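Local atomic coordinates of putative phosphohistidine phosphatase, SixA (Nakamurella multipartita, PDB entry 4HBZ), a protein that is probably a histidine phosphatase of the phosphoglycerate mutase-like group, thought to remove phosphate groups through a phosphohistidine intermediate. Residues H27-S32 and P40-G45; V34-R39 and A71-Q76; V67-A72 and V118-T123; A156-V161 and V181-A186. One frame throughout, in Å; residues are numbered along the deposited sequence.

Contact 1 (H27-S32 and P40-G45). With ACY (acetic acid), chain F.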
loop_
_atom_site.group_PDB
_atom_site.type_symbol
_atom_site.label_atom_id
_atom_site.label_comp_id
_atom_site.label_asym_id
_atom_site.label_seq_id
_atom_site.Cartn_x
_atom_site.Cartn_y
_atom_site.Cartn_z
ATOM N N HIS A 27 -6.465 2.990 4.323
ATOM C CA HIS A 27 -6.798 4.256 4.967
ATOM C C HIS A 27 -7.117 4.041 6.450
ATOM O O HIS A 27 -7.601 2.988 6.870
ATOM C CB HIS A 27 -7.980 4.959 4.290
ATOM C CG HIS A 27 -9.259 4.216 4.387
ATOM N ND1 HIS A 27 -10.037 4.196 5.524
ATOM C CD2 HIS A 27 -9.883 3.412 3.482
ATOM C CE1 HIS A 27 -11.070 3.410 5.320
ATOM N NE2 HIS A 27 -11.007 2.928 4.087
ATOM N N ALA A 28 -6.930 5.118 7.190
ATOM C CA ALA A 28 -7.232 5.108 8.623
ATOM C C ALA A 28 -8.719 5.217 8.882
ATOM O O ALA A 28 -9.531 5.405 7.975
ATOM C CB ALA A 28 -6.449 6.172 9.317
ATOM N N ALA A 29 -9.099 5.014 10.134
ATOM C CA ALA A 29 -10.502 4.871 10.527
ATOM C C ALA A 29 -11.319 6.096 10.162
ATOM O O ALA A 29 -10.877 7.256 10.379
ATOM C CB ALA A 29 -10.600 4.582 12.006
ATOM N N ALA A 30 -12.504 5.860 9.610
ATOM C CA ALA A 30 -13.348 6.918 9.109
ATOM C C ALA A 30 -14.759 6.894 9.705
ATOM O O ALA A 30 -15.217 5.888 10.241
ATOM C CB ALA A 30 -13.405 6.824 7.579
ATOM N N GLY A 31 -15.355 8.061 9.703
ATOM C CA GLY A 31 -16.644 8.284 10.330
ATOM C C GLY A 31 -17.764 8.210 9.344
ATOM O O GLY A 31 -17.680 7.531 8.316
ATOM N N SER A 32 -18.849 8.905 9.640
ATOM C CA SER A 32 -20.042 8.847 8.813
ATOM C C SER A 32 -20.222 10.110 7.979
ATOM O O SER A 32 -19.823 11.191 8.397
ATOM C CB SER A 32 -21.267 8.711 9.694
ATOM O OG SER A 32 -21.413 9.910 10.393
ATOM N N PRO A 40 -15.122 11.354 6.373
ATOM C CA PRO A 40 -13.841 11.843 6.827
ATOM C C PRO A 40 -13.183 10.881 7.802
ATOM O O PRO A 40 -13.842 10.008 8.381
ATOM C CB PRO A 40 -14.236 13.122 7.547
ATOM C CG PRO A 40 -15.502 12.761 8.215
ATOM C CD PRO A 40 -16.242 11.915 7.149
ATOM N N LEU A 41 -11.888 11.069 8.038
ATOM C CA LEU A 41 -11.271 10.346 9.139
ATOM C C LEU A 41 -11.884 10.775 10.474
ATOM O O LEU A 41 -12.280 11.957 10.679
ATOM C CB LEU A 41 -9.789 10.623 9.221
ATOM C CG LEU A 41 -8.955 10.101 8.019
ATOM C CD1 LEU A 41 -7.472 10.464 8.241
ATOM C CD2 LEU A 41 -9.195 8.652 7.743
ATOM N N THR A 42 -11.911 9.837 11.396
ATOM C CA THR A 42 -12.250 10.187 12.784
ATOM C C THR A 42 -11.013 10.790 13.448
ATOM O O THR A 42 -9.898 10.712 12.907
ATOM C CB THR A 42 -12.654 8.937 13.575
ATOM O OG1 THR A 42 -11.530 8.075 13.653
ATOM C CG2 THR A 42 -13.824 8.221 12.937
ATOM N N PRO A 43 -11.172 11.392 14.655
ATOM C CA PRO A 43 -9.963 11.845 15.324
ATOM C C PRO A 43 -8.957 10.740 15.601
ATOM O O PRO A 43 -7.740 10.981 15.495
ATOM C CB PRO A 43 -10.496 12.502 16.593
ATOM C CG PRO A 43 -11.908 12.963 16.196
ATOM C CD PRO A 43 -12.409 11.931 15.240
ATOM N N ASP A 44 -9.418 9.558 15.935
ATOM C CA ASP A 44 -8.475 8.437 16.118
ATOM C C ASP A 44 -7.835 8.055 14.783
ATOM O O ASP A 44 -6.637 7.733 14.744
ATOM C CB ASP A 44 -9.170 7.218 16.709
ATOM C CG ASP A 44 -9.511 7.367 18.206
ATOM O OD1 ASP A 44 -8.902 8.158 18.933
ATOM O OD2 ASP A 44 -10.410 6.630 18.629
ATOM N N GLY A 45 -8.574 8.139 13.672
ATOM C CA GLY A 45 -7.981 7.812 12.370
ATOM C C GLY A 45 -6.908 8.823 11.980
ATOM O O GLY A 45 -5.848 8.478 11.471
HETATM C C ACY F . -23.780 12.225 8.891
HETATM O O ACY F . -23.262 11.810 9.955
HETATM O OXT ACY F . -24.390 11.453 8.108
HETATM C CH3 ACY F . -23.668 13.685 8.554
#
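The carbonyl oxygen of Ala-29 is gripped by three groups of segment 40-45. Thr-42 N gives it a hydrogen bond of 3.0 Å (164° at the hydrogen), and the CA hydrogens of Leu-41 and Gly-45 add softer C-H...O contacts. Gly-45 suits this place because no side chain stands between its CA and Ala-29 O, which lie 3.6 Å apart. A second bond runs from Gly-31 N to Pro-40 O at 2.8 Å, and between the two bonds Ala-30 and Leu-41 form a single backbone bridge.

Thr-42 works with both of its branches. With chi1 at 64°, OG1 sits between the backbone N and the carbonyl carbon and accepts from Gly-45 N (3.0 Å), an N-cap bond for the helix that begins at Pro-43; CG2 meanwhile lies 3.6 Å from Gly-31 N. Leu-41 sends CD2 to within 4.0 Å of Ala-28 CB, a small methyl that also meets Gly-45 O. His-27 ND1 donates to Ala-28 O in the ring plane (2.8 Å), which fixes the rotation of an imidazole placed like the histidine of the family's Arg-His-Gly signature (Arg-His-Ala here), the probable phosphate acceptor. At the far end Ser-32 OG donates to O of an acetic acid (2.7 Å), probably from the crystallisation liquor.

The contact folds the loop after strand 20-26 against the start of helix 43-59, while Arg-73, Thr-74 and Thr-77 of helix 72-81 pack on His-27.

Contact 2 (V34-R39 and A71-Q76)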
loop_
_atom_site.group_PDB
_atom_site.type_symbol
_atom_site.label_atom_id
_atom_site.label_comp_id
_atom_site.label_asym_id
_atom_site.label_seq_id
_atom_site.Cartn_x
_atom_site.Cartn_y
_atom_site.Cartn_z
ATOM N N VAL A 34 -23.118 11.601 4.482
ATOM C CA VAL A 34 -24.273 11.187 3.674
ATOM C C VAL A 34 -23.852 10.584 2.312
ATOM O O VAL A 34 -24.627 9.869 1.701
ATOM C CB VAL A 34 -25.308 12.307 3.494
ATOM C CG1 VAL A 34 -25.824 12.753 4.862
ATOM C CG2 VAL A 34 -24.721 13.470 2.695
ATOM N N ARG A 35 -22.642 10.859 1.853
ATOM C CA ARG A 35 -22.077 10.114 0.722
ATOM C C ARG A 35 -20.853 9.358 1.199
ATOM O O ARG A 35 -19.980 9.944 1.840
ATOM C CB ARG A 35 -21.669 11.062 -0.401
ATOM C CG ARG A 35 -22.817 11.743 -1.125
ATOM C CD ARG A 35 -22.379 12.039 -2.551
ATOM N NE ARG A 35 -21.126 12.778 -2.556
ATOM C CZ ARG A 35 -20.909 13.908 -3.232
ATOM N NH1 ARG A 35 -21.842 14.408 -4.026
ATOM N NH2 ARG A 35 -19.736 14.515 -3.140
ATOM N N ASP A 36 -20.751 8.060 0.885
ATOM C CA ASP A 36 -19.601 7.304 1.348
ATOM C C ASP A 36 -18.256 7.927 0.952
ATOM O O ASP A 36 -17.350 8.016 1.749
ATOM C CB ASP A 36 -19.635 5.858 0.834
ATOM C CG ASP A 36 -18.395 5.099 1.245
ATOM O OD1 ASP A 36 -18.428 4.537 2.395
ATOM O OD2 ASP A 36 -17.366 5.122 0.509
ATOM N N HIS A 37 -18.181 8.416 -0.266
ATOM C CA HIS A 37 -16.898 8.898 -0.785
ATOM C C HIS A 37 -16.424 10.117 0.047
ATOM O O HIS A 37 -15.206 10.318 0.161
ATOM C CB HIS A 37 -17.123 9.263 -2.263
ATOM C CG HIS A 37 -15.886 9.495 -3.056
ATOM N ND1 HIS A 37 -15.447 10.756 -3.368
ATOM C CD2 HIS A 37 -15.038 8.633 -3.671
ATOM C CE1 HIS A 37 -14.370 10.667 -4.132
ATOM N NE2 HIS A 37 -14.097 9.386 -4.323
ATOM N N ASP A 38 -17.325 10.830 0.709
ATOM C CA ASP A 38 -17.025 12.022 1.552
ATOM C C ASP A 38 -16.723 11.713 3.000
ATOM O O ASP A 38 -16.436 12.654 3.819
ATOM C CB ASP A 38 -18.218 12.992 1.558
ATOM C CG ASP A 38 -18.456 13.615 0.197
ATOM O OD1 ASP A 38 -17.483 13.724 -0.586
ATOM O OD2 ASP A 38 -19.609 14.007 -0.072
ATOM N N ARG A 39 -16.819 10.436 3.407
ATOM C CA ARG A 39 -16.621 10.143 4.832
ATOM C C ARG A 39 -15.205 10.554 5.294
ATOM O O ARG A 39 -14.205 10.163 4.701
ATOM C CB ARG A 39 -16.779 8.635 5.088
ATOM C CG ARG A 39 -18.235 8.191 4.964
ATOM C CD ARG A 39 -18.384 6.675 4.845
ATOM N NE ARG A 39 -17.798 6.064 6.023
ATOM C CZ ARG A 39 -17.081 4.969 6.055
ATOM N NH1 ARG A 39 -16.836 4.262 4.954
ATOM N NH2 ARG A 39 -16.543 4.594 7.224
ATOM N N ALA A 71 -11.307 8.881 -2.560
ATOM C CA ALA A 71 -12.186 9.059 -1.401
ATOM C C ALA A 71 -11.556 10.079 -0.428
ATOM O O ALA A 71 -10.309 10.133 -0.273
ATOM C CB ALA A 71 -12.430 7.763 -0.685
ATOM N N ALA A 72 -12.394 10.821 0.265
ATOM C CA ALA A 72 -11.898 11.765 1.304
ATOM C C ALA A 72 -10.983 11.038 2.313
ATOM O O ALA A 72 -9.951 11.540 2.700
ATOM C CB ALA A 72 -13.031 12.468 2.006
ATOM N N ARG A 73 -11.361 9.845 2.740
ATOM C CA ARG A 73 -10.638 9.196 3.813
ATOM C C ARG A 73 -9.253 8.746 3.443
ATOM O O ARG A 73 -8.333 8.747 4.274
ATOM C CB ARG A 73 -11.459 8.043 4.413
ATOM C CG ARG A 73 -11.847 6.909 3.439
ATOM C CD ARG A 73 -12.938 6.061 4.080
ATOM N NE ARG A 73 -13.472 4.977 3.251
ATOM C CZ ARG A 73 -14.534 5.093 2.435
ATOM N NH1 ARG A 73 -15.076 6.286 2.129
ATOM N NH2 ARG A 73 -15.058 4.013 1.889
ATOM N N THR A 74 -9.067 8.344 2.188
ATOM C CA THR A 74 -7.756 8.008 1.661
ATOM C C THR A 74 -6.915 9.288 1.416
ATOM O O THR A 74 -5.759 9.367 1.780
ATOM C CB THR A 74 -7.897 7.143 0.382
ATOM O OG1 THR A 74 -8.962 7.676 -0.407
ATOM C CG2 THR A 74 -8.268 5.705 0.748
ATOM N N ARG A 75 -7.522 10.327 0.848
ATOM C CA ARG A 75 -6.861 11.638 0.699
ATOM C C ARG A 75 -6.388 12.175 2.050
ATOM O O ARG A 75 -5.248 12.643 2.152
ATOM C CB ARG A 75 -7.797 12.653 0.044
ATOM C CG ARG A 75 -8.116 12.374 -1.397
ATOM C CD ARG A 75 -9.149 13.385 -1.921
ATOM N NE ARG A 75 -9.499 13.192 -3.320
ATOM C CZ ARG A 75 -8.834 13.707 -4.365
ATOM N NH1 ARG A 75 -7.785 14.534 -4.203
ATOM N NH2 ARG A 75 -9.284 13.444 -5.587
ATOM N N GLN A 76 -7.254 12.089 3.040
ATOM C CA GLN A 76 -6.951 12.608 4.362
ATOM C C GLN A 76 -5.893 11.776 5.055
ATOM O O GLN A 76 -5.041 12.296 5.788
ATOM C CB GLN A 76 -8.223 12.670 5.220
ATOM C CG GLN A 76 -9.138 13.803 4.760
ATOM C CD GLN A 76 -10.489 13.779 5.433
ATOM O OE1 GLN A 76 -10.720 13.004 6.339
ATOM N NE2 GLN A 76 -11.431 14.609 4.958
HETATM O O HOH W 1 -14.128 8.980 2.387
#
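Asp-36 and Arg-73 meet at about a right angle, with carboxylate and guanidinium planes 86° apart. Arg-73 comes end-on and directs both terminal nitrogens to one oxygen: NH2 reaches the syn lone pair of Asp-36 OD2 at 2.9 Å, whereas NH1, at 3.0 Å from OD2, arrives from above the carboxylate plane. Tyr-94 OH bonds to the same oxygen. Asp-36 OD1 takes Arg-39 NH1 at 3.0 Å in a second salt bridge. Asp-36 thus bridges two arginines; Arg-39, bent at chi3 (59°), also lays NH1 over one face of the Arg-73 guanidinium, the two planes 46° apart, and its NE bonds to Gly-31 O.

The Ser-Thr-Ala-Ala-Arg-Thr run that leads from strand 65-69 into helix 72-81 supplies, in histidine phosphatases, an arginine of the phosphate pocket, probably Arg-73 here, which Asp-36 would position from the second shell. Water 1 accepts from Arg-73 N and NH1 and lies within bonding distance of His-37 O and Arg-39 O, linking the segments.

His-37 presents a ring face to Ala-71 CA, 3.7 Å from its centroid, while NE2 pairs with Thr-70 OG1. Ala-72, small enough for close approach, gives its N to His-37 O at 2.9 Å.

Contact 3 (V67-A72 and V118-T123)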
loop_
_atom_site.group_PDB
_atom_site.type_symbol
_atom_site.label_atom_id
_atom_site.label_comp_id
_atom_site.label_asym_id
_atom_site.label_seq_id
_atom_site.Cartn_x
_atom_site.Cartn_y
_atom_site.Cartn_z
ATOM N N VAL A 67 0.059 6.518 -5.179
ATOM C CA VAL A 67 -1.202 6.225 -5.906
ATOM C C VAL A 67 -2.279 6.174 -4.816
ATOM O O VAL A 67 -2.171 5.367 -3.857
ATOM C CB VAL A 67 -1.160 4.931 -6.729
ATOM C CG1 VAL A 67 -2.373 4.883 -7.638
ATOM C CG2 VAL A 67 0.162 4.818 -7.533
ATOM N N CYS A 68 -3.315 7.013 -4.932
ATOM C CA CYS A 68 -4.260 7.204 -3.854
ATOM C C CYS A 68 -5.700 7.193 -4.347
ATOM O O CYS A 68 -6.019 7.852 -5.312
ATOM C CB CYS A 68 -3.965 8.545 -3.177
ATOM S SG CYS A 68 -4.880 8.891 -1.646
ATOM N N SER A 69 -6.557 6.438 -3.674
ATOM C CA SER A 69 -7.997 6.533 -3.910
ATOM C C SER A 69 -8.494 7.971 -3.748
ATOM O O SER A 69 -8.032 8.728 -2.899
ATOM C CB SER A 69 -8.723 5.640 -2.914
ATOM O OG SER A 69 -10.102 5.846 -2.953
ATOM N N THR A 70 -9.480 8.331 -4.555
ATOM C CA THR A 70 -10.063 9.663 -4.539
ATOM C C THR A 70 -10.979 9.917 -3.333
ATOM O O THR A 70 -11.364 11.054 -3.080
ATOM C CB THR A 70 -10.838 9.919 -5.815
ATOM O OG1 THR A 70 -11.739 8.815 -6.021
ATOM C CG2 THR A 70 -9.858 10.082 -7.015
ATOM N N ALA A 71 -11.307 8.881 -2.560
ATOM C CA ALA A 71 -12.186 9.059 -1.401
ATOM C C ALA A 71 -11.556 10.079 -0.428
ATOM O O ALA A 71 -10.309 10.133 -0.273
ATOM C CB ALA A 71 -12.430 7.763 -0.685
ATOM N N ALA A 72 -12.394 10.821 0.265
ATOM C CA ALA A 72 -11.898 11.765 1.304
ATOM C C ALA A 72 -10.983 11.038 2.313
ATOM O O ALA A 72 -9.951 11.540 2.700
ATOM C CB ALA A 72 -13.031 12.468 2.006
ATOM N N VAL A 118 -2.416 4.157 -1.250
ATOM C CA VAL A 118 -3.367 4.382 -0.176
ATOM C C VAL A 118 -4.751 4.027 -0.707
ATOM O O VAL A 118 -5.292 4.669 -1.605
ATOM C CB VAL A 118 -3.308 5.843 0.323
ATOM C CG1 VAL A 118 -4.205 5.997 1.549
ATOM C CG2 VAL A 118 -1.853 6.266 0.682
ATOM N N GLY A 119 -5.268 2.937 -0.185
ATOM C CA GLY A 119 -6.551 2.455 -0.650
ATOM C C GLY A 119 -7.405 1.822 0.419
ATOM O O GLY A 119 -7.362 2.186 1.588
ATOM N N HIS A 120 -8.226 0.850 -0.008
ATOM C CA HIS A 120 -9.271 0.283 0.816
ATOM C C HIS A 120 -9.106 -1.233 0.965
ATOM O O HIS A 120 -8.622 -1.903 0.031
ATOM C CB HIS A 120 -10.652 0.497 0.132
ATOM C CG HIS A 120 -10.951 1.931 -0.202
ATOM N ND1 HIS A 120 -11.662 2.736 0.659
ATOM C CD2 HIS A 120 -10.552 2.725 -1.230
ATOM C CE1 HIS A 120 -11.716 3.969 0.153
ATOM N NE2 HIS A 120 -11.069 3.980 -0.996
ATOM N N ALA A 121 -9.518 -1.781 2.088
ATOM C CA ALA A 121 -9.748 -3.189 2.216
ATOM C C ALA A 121 -11.049 -3.570 1.544
ATOM O O ALA A 121 -11.938 -2.758 1.478
ATOM C CB ALA A 121 -9.777 -3.603 3.651
ATOM N N PRO A 122 -11.176 -4.814 1.040
ATOM C CA PRO A 122 -10.253 -5.926 1.142
ATOM C C PRO A 122 -9.137 -5.899 0.115
ATOM O O PRO A 122 -8.178 -6.720 0.153
ATOM C CB PRO A 122 -11.159 -7.136 0.916
ATOM C CG PRO A 122 -12.263 -6.597 0.029
ATOM C CD PRO A 122 -12.509 -5.225 0.557
ATOM N N THR A 123 -9.188 -4.988 -0.863
ATOM C CA THR A 123 -8.252 -5.081 -1.955
ATOM C C THR A 123 -6.792 -4.868 -1.535
ATOM O O THR A 123 -5.917 -5.542 -2.027
ATOM C CB THR A 123 -8.617 -4.040 -3.064
ATOM O OG1 THR A 123 -9.878 -4.458 -3.614
ATOM C CG2 THR A 123 -7.543 -3.900 -4.155
#
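Strand ends 65-69 and 114-119 run parallel here, with Cys-68 paired to Val-118; the N and O of Val-118 both bond to the neighbouring strand, bracketing Cys-68: N donates to Val-67 O (2.9 Å) and O accepts from Ser-69 N (3.0 Å). Cys-68 and Val-118 point to the same face of the sheet, where Cys-68 SG lies 4.0 Å from Val-118 CB and both rest on Thr-74 of helix 72-81. Such compact, mostly apolar side chains suit a buried seam between strand and helix.

Ser-69, whose N closes the ladder, turns its hydroxyl to His-120. With OG anti to the backbone N (chi1 171°), it lies 2.9 Å from His-120 NE2, near the ring plane, in a hydrogen bond that either could donate. The same OG accepts from Ala-71 N at 3.3 Å, making an ST turn that leads into the helix. Ala-71 CB, a small methyl, is in van der Waals contact near the ring plane, 4.0 Å from His-120 CE1.

His-120 is probably the second histidine of the pocket, as in other histidine phosphatases, and its ring meets those of His-27 and Tyr-94. The bond to Ser-69 helps to set the imidazole's rotation, which makes Ser-69 a probable second-shell residue.

Contact 4 (A156-V161 and V181-A186); sequences AGTFAV and VQHPVA
Two antiparallel strands at one margin of the central sheet, 159-164 and the outermost 177-182, pair here close to the C-terminus. Phe-159 and Gln-182 form the hydrogen-bonded pair: Phe-159 N donates to Gln-182 O at 3.1 Å and Gln-182 N to Phe-159 O at 2.9 Å. Ala-160 and Val-181 make the neighbouring non-hydrogen-bonded pair on the other face of the sheet.

Phe-159 and Gln-182 lie side by side, pointing the same way. Phe-159 has CG between its backbone N and carbonyl carbon (chi1 62°), which brings one ring face against the aliphatic part of Gln-182; CB stands over it, 3.7 Å from the centroid, in a CH-pi contact. The ring also packs on Ala-52, Trp-55 and Leu-56 of helix 43-59, a buried apolar setting that suits phenylalanine.

Thr-158 sets its methyl CG2 3.5 Å from Val-181 CG1, while OG1, bonded to Ala-155 O, touches Pro-184 CD at 3.2 Å. Pro-184, without an amide hydrogen, lies past the end of the ladder, its CG 3.3 Å from Ala-156 O. There water 2 bridges the strands, donating to Gly-157 O (2.8 Å) and to Gln-182 O, which Phe-159 N also bonds. At the phi of Gly-157, 100°, a side chain would be jammed against the preceding carbonyl oxygen, so glycine suits the turn.

An antiparallel pair completing a sheet whose other four strands are parallel fits the alpha/beta fold of histidine phosphatases.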
loop_
_atom_site.group_PDB
_atom_site.type_symbol
_atom_site.label_atom_id
_atom_site.label_comp_id
_atom_site.label_asym_id
_atom_site.label_seq_id
_atom_site.Cartn_x
_atom_site.Cartn_y
_atom_site.Cartn_z
ATOM N N ALA A 156 -7.906 -0.683 9.591
ATOM C CA ALA A 156 -7.764 0.639 9.042
ATOM C C ALA A 156 -6.503 1.313 9.595
ATOM O O ALA A 156 -6.302 1.398 10.811
ATOM C CB ALA A 156 -8.991 1.479 9.401
ATOM N N GLY A 157 -5.658 1.798 8.691
ATOM C CA GLY A 157 -4.404 2.452 9.042
ATOM C C GLY A 157 -3.176 1.581 8.916
ATOM O O GLY A 157 -2.042 2.070 8.977
ATOM N N THR A 158 -3.386 0.266 8.737
ATOM C CA THR A 158 -2.259 -0.666 8.565
ATOM C C THR A 158 -1.551 -0.470 7.265
ATOM O O THR A 158 -2.153 -0.103 6.273
ATOM C CB THR A 158 -2.779 -2.122 8.636
ATOM O OG1 THR A 158 -3.439 -2.325 9.879
ATOM C CG2 THR A 158 -1.694 -3.176 8.524
ATOM N N PHE A 159 -0.249 -0.672 7.257
ATOM C CA PHE A 159 0.449 -0.780 5.980
ATOM C C PHE A 159 1.430 -1.920 5.990
ATOM O O PHE A 159 1.937 -2.344 7.002
ATOM C CB PHE A 159 1.145 0.537 5.591
ATOM C CG PHE A 159 2.218 1.004 6.545
ATOM C CD1 PHE A 159 3.531 0.567 6.443
ATOM C CD2 PHE A 159 1.867 1.894 7.572
ATOM C CE1 PHE A 159 4.496 1.026 7.322
ATOM C CE2 PHE A 159 2.825 2.326 8.453
ATOM C CZ PHE A 159 4.126 1.921 8.309
ATOM N N ALA A 160 1.640 -2.456 4.794
ATOM C CA ALA A 160 2.641 -3.503 4.502
ATOM C C ALA A 160 3.740 -2.945 3.636
ATOM O O ALA A 160 3.476 -2.107 2.739
ATOM C CB ALA A 160 1.986 -4.670 3.772
ATOM N N VAL A 161 4.957 -3.331 3.937
ATOM C CA VAL A 161 6.123 -2.921 3.193
ATOM C C VAL A 161 6.670 -4.154 2.486
ATOM O O VAL A 161 6.936 -5.182 3.122
ATOM C CB VAL A 161 7.224 -2.348 4.098
ATOM C CG1 VAL A 161 8.442 -1.892 3.265
ATOM C CG2 VAL A 161 6.694 -1.220 4.978
ATOM N N VAL A 181 4.694 -5.724 8.336
ATOM C CA VAL A 181 3.361 -5.174 8.432
ATOM C C VAL A 181 3.358 -4.333 9.708
ATOM O O VAL A 181 3.677 -4.856 10.794
ATOM C CB VAL A 181 2.254 -6.241 8.422
ATOM C CG1 VAL A 181 0.865 -5.589 8.502
ATOM C CG2 VAL A 181 2.384 -7.166 7.219
ATOM N N GLN A 182 3.053 -3.038 9.556
ATOM C CA GLN A 182 2.940 -2.090 10.677
ATOM C C GLN A 182 1.489 -1.811 10.943
ATOM O O GLN A 182 0.767 -1.270 10.112
ATOM C CB GLN A 182 3.661 -0.787 10.350
ATOM C CG GLN A 182 5.168 -0.914 10.442
ATOM C CD GLN A 182 5.669 -1.156 11.845
ATOM O OE1 GLN A 182 6.527 -2.023 12.048
ATOM N NE2 GLN A 182 5.140 -0.430 12.827
ATOM N N HIS A 183 1.055 -2.184 12.133
ATOM C CA HIS A 183 -0.312 -2.032 12.552
ATOM C C HIS A 183 -0.560 -0.689 13.243
ATOM O O HIS A 183 0.352 -0.060 13.770
ATOM C CB HIS A 183 -0.682 -3.217 13.482
ATOM C CG HIS A 183 -0.503 -4.543 12.817
ATOM N ND1 HIS A 183 -1.529 -5.155 12.125
ATOM C CD2 HIS A 183 0.587 -5.298 12.609
ATOM C CE1 HIS A 183 -1.090 -6.265 11.590
ATOM N NE2 HIS A 183 0.193 -6.373 11.834
ATOM N N PRO A 184 -1.809 -0.222 13.246
ATOM C CA PRO A 184 -2.082 1.106 13.762
ATOM C C PRO A 184 -1.852 1.152 15.265
ATOM O O PRO A 184 -1.907 0.118 15.952
ATOM C CB PRO A 184 -3.548 1.353 13.466
ATOM C CG PRO A 184 -4.066 0.109 12.871
ATOM C CD PRO A 184 -2.995 -0.842 12.649
ATOM N N VAL A 185 -1.439 2.323 15.716
ATOM C CA VAL A 185 -1.055 2.411 17.134
ATOM C C VAL A 185 -1.871 3.392 17.897
ATOM O O VAL A 185 -1.657 3.500 19.170
ATOM C CB VAL A 185 0.437 2.700 17.312
ATOM C CG1 VAL A 185 1.277 1.504 16.952
ATOM C CG2 VAL A 185 0.845 3.991 16.567
ATOM N N ALA A 186 -2.834 3.972 17.168
ATOM C CA ALA A 186 -3.951 4.773 17.663
ATOM C C ALA A 186 -5.277 4.517 16.924
ATOM O O ALA A 186 -6.297 5.082 17.341
ATOM C CB ALA A 186 -3.593 6.234 17.566
ATOM O OXT ALA A 186 -5.392 3.715 15.952
HETATM O O HOH W 2 0.117 1.483 10.612
#

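Contacts 1, 2 and 3 gather at one end of the fold. Centres of contacts 1 and 2 lie about 9 Å apart, those of contacts 2 and 3 about 10 Å. The segments of contacts 1 and 2 alternate: 27-32, 34-39 and 40-45 run from the loop after strand 20-26 into helix 43-59, and 71-76 opens helix 72-81. Contacts 2 and 3 share Ala-71 and Ala-72, where strand 65-69 passes into that helix. Together they bring His-27, Arg-73 and His-120 to a shared site, probably the phosphate pocket. Contact 4, last in sequence, lies in the sheet contact 3 also reaches. It touches contact 1 where Ala-156 packs on the backbone of His-27 to Ala-29, and where Ala-186 meets Asp-44.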